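Local structure of quinone oxidoreductase (Coxiella burnetii, 3TQH) at residues A[8-13]-A[295-300]; A[51-56]-A[302-307]. The protein binds NADPH and probably uses it to reduce quinones, as a member of the medium-chain dehydrogenase/reductase superfamily. All coordinates share one frame; numbering follows the deposited sequence.

Contact 1 (A[8-13]-A[295-300])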
loop_
_atom_site.group_PDB
_atom_site.type_symbol
_atom_site.label_atom_id
_atom_site.label_comp_id
_atom_site.label_asym_id
_atom_site.label_seq_id
_atom_site.Cartn_x
_atom_site.Cartn_y
_atom_site.Cartn_z
ATOM N N LYS A 8 -23.414 1.546 -7.327
ATOM C CA LYS A 8 -22.702 0.330 -7.733
ATOM C C LYS A 8 -21.481 0.135 -6.831
ATOM O O LYS A 8 -20.762 1.093 -6.527
ATOM C CB LYS A 8 -22.255 0.417 -9.197
ATOM C CG LYS A 8 -23.380 0.743 -10.190
ATOM C CD LYS A 8 -22.838 0.918 -11.619
ATOM C CE LYS A 8 -23.944 1.216 -12.637
ATOM N NZ LYS A 8 -24.409 2.637 -12.600
ATOM N N ALA A 9 -21.254 -1.105 -6.409
ATOM C CA ALA A 9 -20.113 -1.444 -5.559
ATOM C C ALA A 9 -19.726 -2.914 -5.709
ATOM O O ALA A 9 -20.573 -3.755 -6.001
ATOM C CB ALA A 9 -20.430 -1.136 -4.114
ATOM N N ILE A 10 -18.440 -3.214 -5.528
ATOM C CA ILE A 10 -17.968 -4.594 -5.547
ATOM C C ILE A 10 -18.153 -5.184 -4.157
ATOM O O ILE A 10 -17.715 -4.606 -3.172
ATOM C CB ILE A 10 -16.479 -4.702 -5.954
ATOM C CG1 ILE A 10 -16.291 -4.316 -7.431
ATOM C CG2 ILE A 10 -15.948 -6.120 -5.707
ATOM C CD1 ILE A 10 -16.910 -5.282 -8.416
ATOM N N GLN A 11 -18.822 -6.326 -4.079
ATOM C CA GLN A 11 -18.941 -7.046 -2.819
ATOM C C GLN A 11 -18.576 -8.496 -3.018
ATOM O O GLN A 11 -18.481 -8.964 -4.147
ATOM C CB GLN A 11 -20.356 -6.924 -2.258
ATOM C CG GLN A 11 -20.579 -5.613 -1.522
ATOM C CD GLN A 11 -22.008 -5.399 -1.068
ATOM O OE1 GLN A 11 -22.344 -4.315 -0.602
ATOM N NE2 GLN A 11 -22.856 -6.416 -1.204
ATOM N N PHE A 12 -18.342 -9.191 -1.914
ATOM C CA PHE A 12 -18.213 -10.639 -1.930
ATOM C C PHE A 12 -19.060 -11.206 -0.795
ATOM O O PHE A 12 -19.142 -10.612 0.277
ATOM C CB PHE A 12 -16.738 -11.079 -1.854
ATOM C CG PHE A 12 -16.029 -10.702 -0.569
ATOM C CD1 PHE A 12 -15.724 -11.669 0.379
ATOM C CD2 PHE A 12 -15.634 -9.392 -0.326
ATOM C CE1 PHE A 12 -15.061 -11.336 1.561
ATOM C CE2 PHE A 12 -14.977 -9.049 0.854
ATOM C CZ PHE A 12 -14.691 -10.025 1.797
ATOM N N ASP A 13 -19.708 -12.339 -1.057
ATOM C CA ASP A 13 -20.600 -12.991 -0.101
ATOM C C ASP A 13 -19.894 -14.085 0.694
ATOM O O ASP A 13 -20.363 -14.492 1.752
ATOM C CB ASP A 13 -21.796 -13.602 -0.838
ATOM C CG ASP A 13 -22.661 -12.557 -1.523
ATOM O OD1 ASP A 13 -22.188 -11.411 -1.695
ATOM O OD2 ASP A 13 -23.814 -12.880 -1.891
ATOM N N PHE A 295 -8.249 -0.223 -14.327
ATOM C CA PHE A 295 -9.420 -1.100 -14.484
ATOM C C PHE A 295 -10.737 -0.363 -14.246
ATOM O O PHE A 295 -10.779 0.614 -13.500
ATOM C CB PHE A 295 -9.368 -2.244 -13.464
ATOM C CG PHE A 295 -8.288 -3.248 -13.715
ATOM C CD1 PHE A 295 -8.511 -4.331 -14.552
ATOM C CD2 PHE A 295 -7.061 -3.135 -13.084
ATOM C CE1 PHE A 295 -7.522 -5.273 -14.775
ATOM C CE2 PHE A 295 -6.068 -4.075 -13.298
ATOM C CZ PHE A 295 -6.296 -5.144 -14.151
ATOM N N GLN A 296 -11.817 -0.862 -14.846
ATOM C CA GLN A 296 -13.166 -0.531 -14.369
ATOM C C GLN A 296 -13.538 -1.483 -13.217
ATOM O O GLN A 296 -12.985 -2.581 -13.120
ATOM C CB GLN A 296 -14.196 -0.673 -15.483
ATOM C CG GLN A 296 -13.869 0.063 -16.763
ATOM C CD GLN A 296 -14.991 -0.056 -17.768
ATOM O OE1 GLN A 296 -16.119 0.353 -17.494
ATOM N NE2 GLN A 296 -14.697 -0.628 -18.933
ATOM N N LEU A 297 -14.476 -1.074 -12.360
ATOM C CA LEU A 297 -14.984 -1.950 -11.285
ATOM C C LEU A 297 -15.535 -3.255 -11.859
ATOM O O LEU A 297 -15.420 -4.315 -11.249
ATOM C CB LEU A 297 -16.078 -1.255 -10.465
ATOM C CG LEU A 297 -15.625 -0.146 -9.520
ATOM C CD1 LEU A 297 -16.819 0.552 -8.909
ATOM C CD2 LEU A 297 -14.721 -0.702 -8.434
ATOM N N SER A 298 -16.132 -3.151 -13.038
ATOM C CA SER A 298 -16.606 -4.306 -13.800
ATOM C C SER A 298 -15.548 -5.401 -14.027
ATOM O O SER A 298 -15.894 -6.562 -14.252
ATOM C CB SER A 298 -17.130 -3.818 -15.149
ATOM O OG SER A 298 -17.155 -4.866 -16.084
ATOM N N GLU A 299 -14.271 -5.019 -13.987
ATOM C CA GLU A 299 -13.155 -5.934 -14.215
ATOM C C GLU A 299 -12.472 -6.372 -12.913
ATOM O O GLU A 299 -11.304 -6.772 -12.929
ATOM C CB GLU A 299 -12.106 -5.254 -15.098
ATOM C CG GLU A 299 -12.614 -4.689 -16.412
ATOM C CD GLU A 299 -11.516 -3.940 -17.155
ATOM O OE1 GLU A 299 -10.875 -4.549 -18.035
ATOM O OE2 GLU A 299 -11.267 -2.755 -16.844
ATOM N N ALA A 300 -13.188 -6.309 -11.793
ATOM C CA ALA A 300 -12.589 -6.586 -10.484
ATOM C C ALA A 300 -11.984 -7.992 -10.377
ATOM O O ALA A 300 -10.893 -8.156 -9.834
ATOM C CB ALA A 300 -13.604 -6.362 -9.369
#
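In the GroES-like part of this medium-chain dehydrogenase/reductase fold, I10 of strand 6-12 rests on the turn that leads into helix 300-308. I10 meets L297 and A300 there. The nearest pair of CA atoms, I10 and L297, is 7.0 Å apart. CB of I10 points toward the turn. CG1 lies anti to the carbonyl carbon (chi1 -68°) and carries CD1 forward to the turn. The methyl CD1 of I10 lies 3.6 Å from CB of A300. It also reaches the backbone, 3.3 Å from O of L297. That oxygen also accepts the backbone N-H of A300, so the methyl lies against a carbonyl already engaged in a hydrogen bond. Further back, CG1 of I10 touches CD2 of L297 at 4.1 Å.

The turn has its own ties. The N-H of Q296 bonds to OE2 of E299 at 2.8 Å, on the lone pair away from the other oxygen. E299 sits at the N-cap position and also forms a salt bridge with R293. L21 and L23 of the neighbouring strand 21-27 and F318 of strand 315-319 extend the apolar cluster. No hydrogen bond joins the two segments, so the contact depends on the fit of buried aliphatic groups and gives little directional hold.

Contact 2 (A[51-56]-A[302-307]); sequences KTRNGS and TAHELL. With NDP (NADPH dihydro-nicotinamide-adenine-dinucleotide phosphate), chain B; SO4 (sulfate ion), chain C.
Hydrogen bonds from R53 to H304 join the two segments, and both side chains are buried. NH2 of R53 donates to ND1 of H304 at 3.2 Å, with an N-H...N angle of 154°. NE of R53 adds a weak bond to the same ND1 at 3.4 Å. This nitrogen therefore acts as an acceptor for two N-H groups. The guanidinium meets the ring edge to edge, with the two planes 58° apart. NH2 lies somewhat out of the ring plane. R53 starts with CG anti to the backbone N (chi1 -172°), then bends at the next two torsions to bring NE and NH2 to the ring.

Outside partners fix both groups. R53 NH2 forms a salt bridge with E308, and NH1 bonds to the carbonyl of G16. NE2 of H304 bonds to the hydroxyl of Y108.

The contact joins helix 47-53 to helix 300-308 beside the NADPH cleft of this medium-chain dehydrogenase/reductase fold. An Asx turn follows in the segment 51-56, at N54. OD1 of N54 accepts the N-H of S56 at 3.0 Å and the hydroxyl of S56 at 2.7 Å. G55 takes a positive phi here.

Ligand bonds come from K51. Its extended chain carries NZ to the ribose next to the nicotinamide, 2.7 Å from O3D and 2.9 Å from O2D of NADPH. NZ also reaches O4 of a sulfate at 3.2 Å.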
loop_
_atom_site.group_PDB
_atom_site.type_symbol
_atom_site.label_atom_id
_atom_site.label_comp_id
_atom_site.label_asym_id
_atom_site.label_seq_id
_atom_site.Cartn_x
_atom_site.Cartn_y
_atom_site.Cartn_z
ATOM N N LYS A 51 -6.149 -10.819 0.352
ATOM C CA LYS A 51 -5.973 -11.596 1.581
ATOM C C LYS A 51 -7.239 -11.567 2.438
ATOM O O LYS A 51 -7.528 -12.516 3.174
ATOM C CB LYS A 51 -4.799 -11.053 2.399
ATOM C CG LYS A 51 -3.443 -11.138 1.702
ATOM C CD LYS A 51 -2.408 -10.298 2.431
ATOM C CE LYS A 51 -1.016 -10.468 1.834
ATOM N NZ LYS A 51 0.037 -9.867 2.705
ATOM N N THR A 52 -7.983 -10.465 2.359
ATOM C CA THR A 52 -9.256 -10.356 3.062
ATOM C C THR A 52 -10.267 -11.228 2.331
ATOM O O THR A 52 -10.927 -12.073 2.934
ATOM C CB THR A 52 -9.740 -8.889 3.126
ATOM O OG1 THR A 52 -8.739 -8.081 3.757
ATOM C CG2 THR A 52 -11.053 -8.767 3.904
ATOM N N ARG A 53 -10.337 -11.041 1.015
ATOM C CA ARG A 53 -11.269 -11.766 0.151
ATOM C C ARG A 53 -11.072 -13.282 0.188
ATOM O O ARG A 53 -12.050 -14.019 0.161
ATOM C CB ARG A 53 -11.161 -11.245 -1.290
ATOM C CG ARG A 53 -12.214 -11.791 -2.248
ATOM C CD ARG A 53 -11.679 -12.954 -3.058
ATOM N NE ARG A 53 -10.564 -12.499 -3.863
ATOM C CZ ARG A 53 -9.452 -13.181 -4.115
ATOM N NH1 ARG A 53 -9.258 -14.406 -3.649
ATOM N NH2 ARG A 53 -8.517 -12.603 -4.849
ATOM N N ASN A 54 -9.831 -13.758 0.240
ATOM C CA ASN A 54 -9.602 -15.207 0.329
ATOM C C ASN A 54 -9.697 -15.754 1.758
ATOM O O ASN A 54 -9.689 -16.970 1.961
ATOM C CB ASN A 54 -8.307 -15.661 -0.391
ATOM C CG ASN A 54 -7.021 -15.184 0.288
ATOM O OD1 ASN A 54 -6.933 -15.076 1.515
ATOM N ND2 ASN A 54 -6.000 -14.927 -0.528
ATOM N N GLY A 55 -9.814 -14.853 2.737
ATOM C CA GLY A 55 -10.102 -15.236 4.115
ATOM C C GLY A 55 -8.878 -15.497 4.976
ATOM O O GLY A 55 -9.013 -15.904 6.128
ATOM N N SER A 56 -7.689 -15.250 4.432
ATOM C CA SER A 56 -6.447 -15.553 5.137
ATOM C C SER A 56 -6.061 -14.463 6.132
ATOM O O SER A 56 -5.425 -14.749 7.149
ATOM C CB SER A 56 -5.300 -15.779 4.146
ATOM O OG SER A 56 -5.026 -14.610 3.388
ATOM N N THR A 302 -10.756 -10.025 -12.738
ATOM C CA THR A 302 -9.513 -9.979 -13.497
ATOM C C THR A 302 -8.403 -9.262 -12.736
ATOM O O THR A 302 -7.280 -9.767 -12.636
ATOM C CB THR A 302 -9.733 -9.257 -14.841
ATOM O OG1 THR A 302 -10.822 -9.874 -15.536
ATOM C CG2 THR A 302 -8.492 -9.325 -15.710
ATOM N N ALA A 303 -8.735 -8.091 -12.201
ATOM C CA ALA A 303 -7.798 -7.263 -11.441
ATOM C C ALA A 303 -7.222 -7.998 -10.238
ATOM O O ALA A 303 -6.017 -7.943 -9.984
ATOM C CB ALA A 303 -8.487 -5.972 -10.979
ATOM N N HIS A 304 -8.090 -8.677 -9.500
ATOM C CA HIS A 304 -7.673 -9.451 -8.335
ATOM C C HIS A 304 -6.826 -10.676 -8.694
ATOM O O HIS A 304 -5.892 -11.012 -7.963
ATOM C CB HIS A 304 -8.888 -9.849 -7.482
ATOM C CG HIS A 304 -9.073 -8.986 -6.276
ATOM N ND1 HIS A 304 -9.340 -9.499 -5.025
ATOM C CD2 HIS A 304 -8.986 -7.644 -6.121
ATOM C CE1 HIS A 304 -9.426 -8.509 -4.155
ATOM N NE2 HIS A 304 -9.213 -7.373 -4.795
ATOM N N GLU A 305 -7.137 -11.322 -9.814
ATOM C CA GLU A 305 -6.311 -12.424 -10.327
ATOM C C GLU A 305 -4.889 -11.945 -10.634
ATOM O O GLU A 305 -3.918 -12.624 -10.320
ATOM C CB GLU A 305 -6.921 -13.032 -11.599
ATOM C CG GLU A 305 -8.269 -13.735 -11.417
ATOM C CD GLU A 305 -8.898 -14.160 -12.741
ATOM O OE1 GLU A 305 -8.235 -14.033 -13.796
ATOM O OE2 GLU A 305 -10.059 -14.628 -12.732
ATOM N N LEU A 306 -4.781 -10.771 -11.259
ATOM C CA LEU A 306 -3.481 -10.199 -11.597
ATOM C C LEU A 306 -2.718 -9.831 -10.331
ATOM O O LEU A 306 -1.554 -10.191 -10.177
ATOM C CB LEU A 306 -3.645 -8.968 -12.500
ATOM C CG LEU A 306 -2.361 -8.331 -13.051
ATOM C CD1 LEU A 306 -1.527 -9.347 -13.843
ATOM C CD2 LEU A 306 -2.684 -7.105 -13.916
ATOM N N LEU A 307 -3.390 -9.133 -9.421
ATOM C CA LEU A 307 -2.794 -8.730 -8.146
ATOM C C LEU A 307 -2.269 -9.922 -7.321
ATOM O O LEU A 307 -1.187 -9.843 -6.731
ATOM C CB LEU A 307 -3.815 -7.940 -7.322
ATOM C CG LEU A 307 -3.301 -7.188 -6.088
ATOM C CD1 LEU A 307 -2.408 -6.023 -6.501
ATOM C CD2 LEU A 307 -4.480 -6.705 -5.225
HETATM P PA NDP B . 2.784 -5.961 -4.412
HETATM O O1A NDP B . 1.814 -6.990 -4.835
HETATM O O2A NDP B . 2.552 -4.680 -5.107
HETATM O O5B NDP B . 4.283 -6.453 -4.718
HETATM C C5B NDP B . 4.547 -7.139 -5.926
HETATM C C4B NDP B . 6.049 -7.244 -6.143
HETATM O O4B NDP B . 6.569 -8.268 -5.322
HETATM C C3B NDP B . 6.451 -7.598 -7.569
HETATM O O3B NDP B . 7.016 -6.467 -8.198
HETATM C C2B NDP B . 7.456 -8.737 -7.432
HETATM O O2B NDP B . 8.653 -8.503 -8.142
HETATM C C1B NDP B . 7.728 -8.779 -5.938
HETATM N N9A NDP B . 8.005 -10.120 -5.400
HETATM C C8A NDP B . 7.147 -11.192 -5.369
HETATM N N7A NDP B . 7.772 -12.225 -4.769
HETATM C C5A NDP B . 9.013 -11.830 -4.417
HETATM C C6A NDP B . 10.052 -12.499 -3.786
HETATM N N6A NDP B . 9.894 -13.762 -3.423
HETATM N N1A NDP B . 11.239 -11.844 -3.549
HETATM C C2A NDP B . 11.382 -10.520 -3.938
HETATM N N3A NDP B . 10.344 -9.849 -4.561
HETATM C C4A NDP B . 9.175 -10.504 -4.801
HETATM O O3 NDP B . 2.752 -5.777 -2.812
HETATM P PN NDP B . 2.874 -4.391 -1.993
HETATM O O1N NDP B . 1.612 -3.634 -2.135
HETATM O O2N NDP B . 4.147 -3.704 -2.256
HETATM O O5D NDP B . 2.922 -4.979 -0.498
HETATM C C5D NDP B . 3.883 -5.940 -0.105
HETATM C C4D NDP B . 3.444 -6.606 1.194
HETATM O O4D NDP B . 3.343 -5.644 2.227
HETATM C C3D NDP B . 2.080 -7.265 1.051
HETATM O O3D NDP B . 2.115 -8.546 1.636
HETATM C C2D NDP B . 1.137 -6.334 1.782
HETATM O O2D NDP B . 0.017 -7.008 2.326
HETATM C C1D NDP B . 2.062 -5.715 2.835
HETATM N N1N NDP B . 1.657 -4.378 3.325
HETATM C C2N NDP B . 1.599 -4.188 4.684
HETATM C C3N NDP B . 1.174 -2.987 5.248
HETATM C C7N NDP B . 1.118 -2.795 6.735
HETATM O O7N NDP B . 0.664 -1.558 7.240
HETATM N N7N NDP B . 1.483 -3.788 7.544
HETATM C C4N NDP B . 0.767 -1.875 4.322
HETATM C C5N NDP B . 0.863 -2.141 2.854
HETATM C C6N NDP B . 1.311 -3.389 2.431
HETATM P P2B NDP B . 9.016 -9.345 -9.467
HETATM O O1X NDP B . 10.182 -8.672 -10.147
HETATM O O2X NDP B . 7.839 -9.357 -10.413
HETATM O O3X NDP B . 9.399 -10.762 -9.137
HETATM S S SO4 C . -1.084 -7.005 5.639
HETATM O O1 SO4 C . -1.273 -5.743 4.923
HETATM O O2 SO4 C . 0.323 -7.199 5.979
HETATM O O3 SO4 C . -1.887 -7.000 6.856
HETATM O O4 SO4 C . -1.532 -8.110 4.805
#

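In the fold
The centres of contacts 1 and 2 lie about 12 Å apart, on the same side of the chain's centre. Their segments alternate along the chain: 8-13, 51-56, 295-300, 302-307. Each contact thus joins an early segment to a late one, with the nucleotide-binding domain among the residues between them in sequence. Helix 300-308 is common to both, since 295-300 runs into its start and 302-307 lies along it. The contacts also touch directly. The ring of F295 packs on A303 and L306, and F12 packs on R53. L21 of strand 21-27 touches both. Together they bring N-terminal and C-terminal parts of the chain together in the catalytic domain. Segment 51-56 also supplies K51 to the NADPH site.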